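Local coordinates for protein putative 2,5-diketo-D-gluconic acid reductase B (Sinorhizobium meliloti, PDB 3UP8) that probably reduces methylglyoxal to hydroxyacetone with NADPH, as an aldo/keto reductase built on a TIM barrel, at residues 134-139 against 169-174. Numbering follows the deposited sequence.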
loop_
_atom_site.group_PDB
_atom_site.type_symbol
_atom_site.label_atom_id
_atom_site.label_comp_id
_atom_site.label_asym_id
_atom_site.label_seq_id
_atom_site.Cartn_x
_atom_site.Cartn_y
_atom_site.Cartn_z
ATOM N N VAL A 134 20.520 8.974 7.791
ATOM C CA VAL A 134 20.374 10.108 6.867
ATOM C C VAL A 134 19.265 11.048 7.368
ATOM O O VAL A 134 18.162 10.588 7.678
ATOM C CB VAL A 134 20.054 9.642 5.416
ATOM C CG1 VAL A 134 19.915 10.850 4.476
ATOM C CG2 VAL A 134 21.123 8.666 4.920
ATOM N N PRO A 135 19.565 12.359 7.477
ATOM C CA PRO A 135 18.569 13.316 7.974
ATOM C C PRO A 135 17.279 13.250 7.169
ATOM O O PRO A 135 17.313 13.108 5.930
ATOM C CB PRO A 135 19.265 14.677 7.777
ATOM C CG PRO A 135 20.705 14.365 7.928
ATOM C CD PRO A 135 20.879 13.002 7.265
HETATM N N MSE A 136 16.155 13.308 7.863
HETATM C CA MSE A 136 14.850 13.304 7.208
HETATM C C MSE A 136 14.752 14.345 6.084
HETATM O O MSE A 136 14.240 14.044 4.998
HETATM C CB MSE A 136 13.733 13.488 8.253
HETATM C CG MSE A 136 12.318 13.350 7.718
HETATM SE SE MSE A 136 12.020 11.556 6.974
HETATM C CE MSE A 136 11.964 10.550 8.658
ATOM N N ALA A 137 15.236 15.565 6.317
ATOM C CA ALA A 137 15.113 16.594 5.273
ATOM C C ALA A 137 15.918 16.271 4.004
ATOM O O ALA A 137 15.561 16.723 2.932
ATOM C CB ALA A 137 15.482 17.979 5.793
ATOM N N GLU A 138 17.005 15.516 4.138
ATOM C CA GLU A 138 17.767 15.075 2.967
ATOM C C GLU A 138 16.948 14.067 2.137
ATOM O O GLU A 138 16.933 14.138 0.919
ATOM C CB GLU A 138 19.111 14.458 3.368
ATOM C CG GLU A 138 19.996 14.084 2.173
ATOM C CD GLU A 138 21.386 13.569 2.571
ATOM O OE1 GLU A 138 21.870 13.899 3.680
ATOM O OE2 GLU A 138 21.995 12.813 1.772
ATOM N N ARG A 139 16.262 13.141 2.803
ATOM C CA ARG A 139 15.436 12.140 2.099
ATOM C C ARG A 139 14.231 12.813 1.472
ATOM O O ARG A 139 13.883 12.542 0.333
ATOM C CB ARG A 139 14.973 11.045 3.054
ATOM C CG ARG A 139 16.113 10.289 3.687
ATOM C CD ARG A 139 15.582 9.345 4.751
ATOM N NE ARG A 139 15.802 9.851 6.097
ATOM C CZ ARG A 139 15.249 9.340 7.190
ATOM N NH1 ARG A 139 14.408 8.313 7.108
ATOM N NH2 ARG A 139 15.523 9.876 8.371
ATOM N N ALA A 169 5.338 15.876 6.409
ATOM C CA ALA A 169 4.431 16.878 5.844
ATOM C C ALA A 169 4.999 18.299 5.968
ATOM O O ALA A 169 4.901 19.104 5.036
ATOM C CB ALA A 169 3.034 16.781 6.518
ATOM N N ARG A 170 5.592 18.595 7.122
ATOM C CA ARG A 170 6.212 19.911 7.376
ATOM C C ARG A 170 7.441 20.204 6.491
ATOM O O ARG A 170 7.597 21.317 5.995
ATOM C CB ARG A 170 6.589 20.030 8.864
ATOM C CG ARG A 170 7.209 21.394 9.272
ATOM C CD ARG A 170 7.300 21.555 10.803
ATOM N NE ARG A 170 7.717 20.342 11.524
ATOM C CZ ARG A 170 8.964 19.873 11.608
ATOM N NH1 ARG A 170 9.980 20.483 10.992
ATOM N NH2 ARG A 170 9.198 18.767 12.293
ATOM N N LEU A 171 8.317 19.222 6.318
ATOM C CA LEU A 171 9.558 19.431 5.553
ATOM C C LEU A 171 9.384 19.380 4.030
ATOM O O LEU A 171 10.267 19.823 3.293
ATOM C CB LEU A 171 10.617 18.407 5.971
ATOM C CG LEU A 171 11.126 18.508 7.408
ATOM C CD1 LEU A 171 11.991 17.307 7.751
ATOM C CD2 LEU A 171 11.887 19.834 7.631
ATOM N N SER A 172 8.253 18.857 3.563
ATOM C CA SER A 172 8.081 18.578 2.120
ATOM C C SER A 172 7.329 19.669 1.409
ATOM O O SER A 172 6.206 19.989 1.786
ATOM C CB SER A 172 7.360 17.242 1.906
ATOM O OG SER A 172 7.284 16.925 0.526
ATOM N N ASP A 173 7.946 20.214 0.359
ATOM C CA ASP A 173 7.305 21.218 -0.480
ATOM C C ASP A 173 6.040 20.625 -1.120
ATOM O O ASP A 173 4.964 21.248 -1.077
ATOM C CB ASP A 173 8.287 21.738 -1.538
ATOM C CG ASP A 173 7.706 22.865 -2.378
ATOM O OD1 ASP A 173 7.049 23.760 -1.816
ATOM O OD2 ASP A 173 7.911 22.858 -3.611
ATOM N N ALA A 174 6.176 19.420 -1.692
ATOM C CA ALA A 174 5.035 18.681 -2.247
ATOM C C ALA A 174 4.222 17.995 -1.138
ATOM O O ALA A 174 4.791 17.602 -0.114
ATOM C CB ALA A 174 5.528 17.630 -3.259
#
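Leu171, on the last turn of helix 162-171, packs against Met136 and Ala137 on the first turn of helix 136-148, joining two successive outer helices of the TIM barrel. Strand 152-158 runs between them in the chain, and the parallel strands 122-127 and 152-158 lie side by side in the barrel wall. One methyl does the touching. Leu171 CD1 lies 4.0 Å from Met136 CG and 4.1 Å from Ala137 CB. It also comes within 4.0 Å of Ala137 N, so it rests partly on the backbone of the opening turn. The CA atoms of Ala137 and Leu171 are 6.2 Å apart.

Met136 is a selenomethionine. Its CG stands anti to the backbone N (chi1 -174°), and the side chain crosses that of Leu171 at about a right angle. Bends at chi2 and chi3 then carry the selenium away from Leu171. The SE atom sits over the centre of one face of the Arg139 guanidinium, 3.9 Å above its plane. Arg139 is turned back onto the loop that leads into its own helix. NE and NH2 both make weak hydrogen bonds to Val134 O, and NH1 bonds to Pro130 O. Pro135 holds the N-cap position.

Past the leucine the chain leaves the helix at Ser172. Ser172 OG donates to Ala174 O at 2.7 Å, tilted 16° from the carbonyl plane. The same hydroxyl bonds to Asn144 ND2, while Asn144 OD1 accepts a hydrogen bond from Ala174 N, which ties this turn to helix 136-148.

No hydrogen bond links 134-139 to 169-174. Their meeting is small and apolar, burying 108 Å² in all. Between these two segments the helix ends meet by van der Waals contact through one leucine methyl; the polar links to the turn come from Asn144, further along helix 136-148.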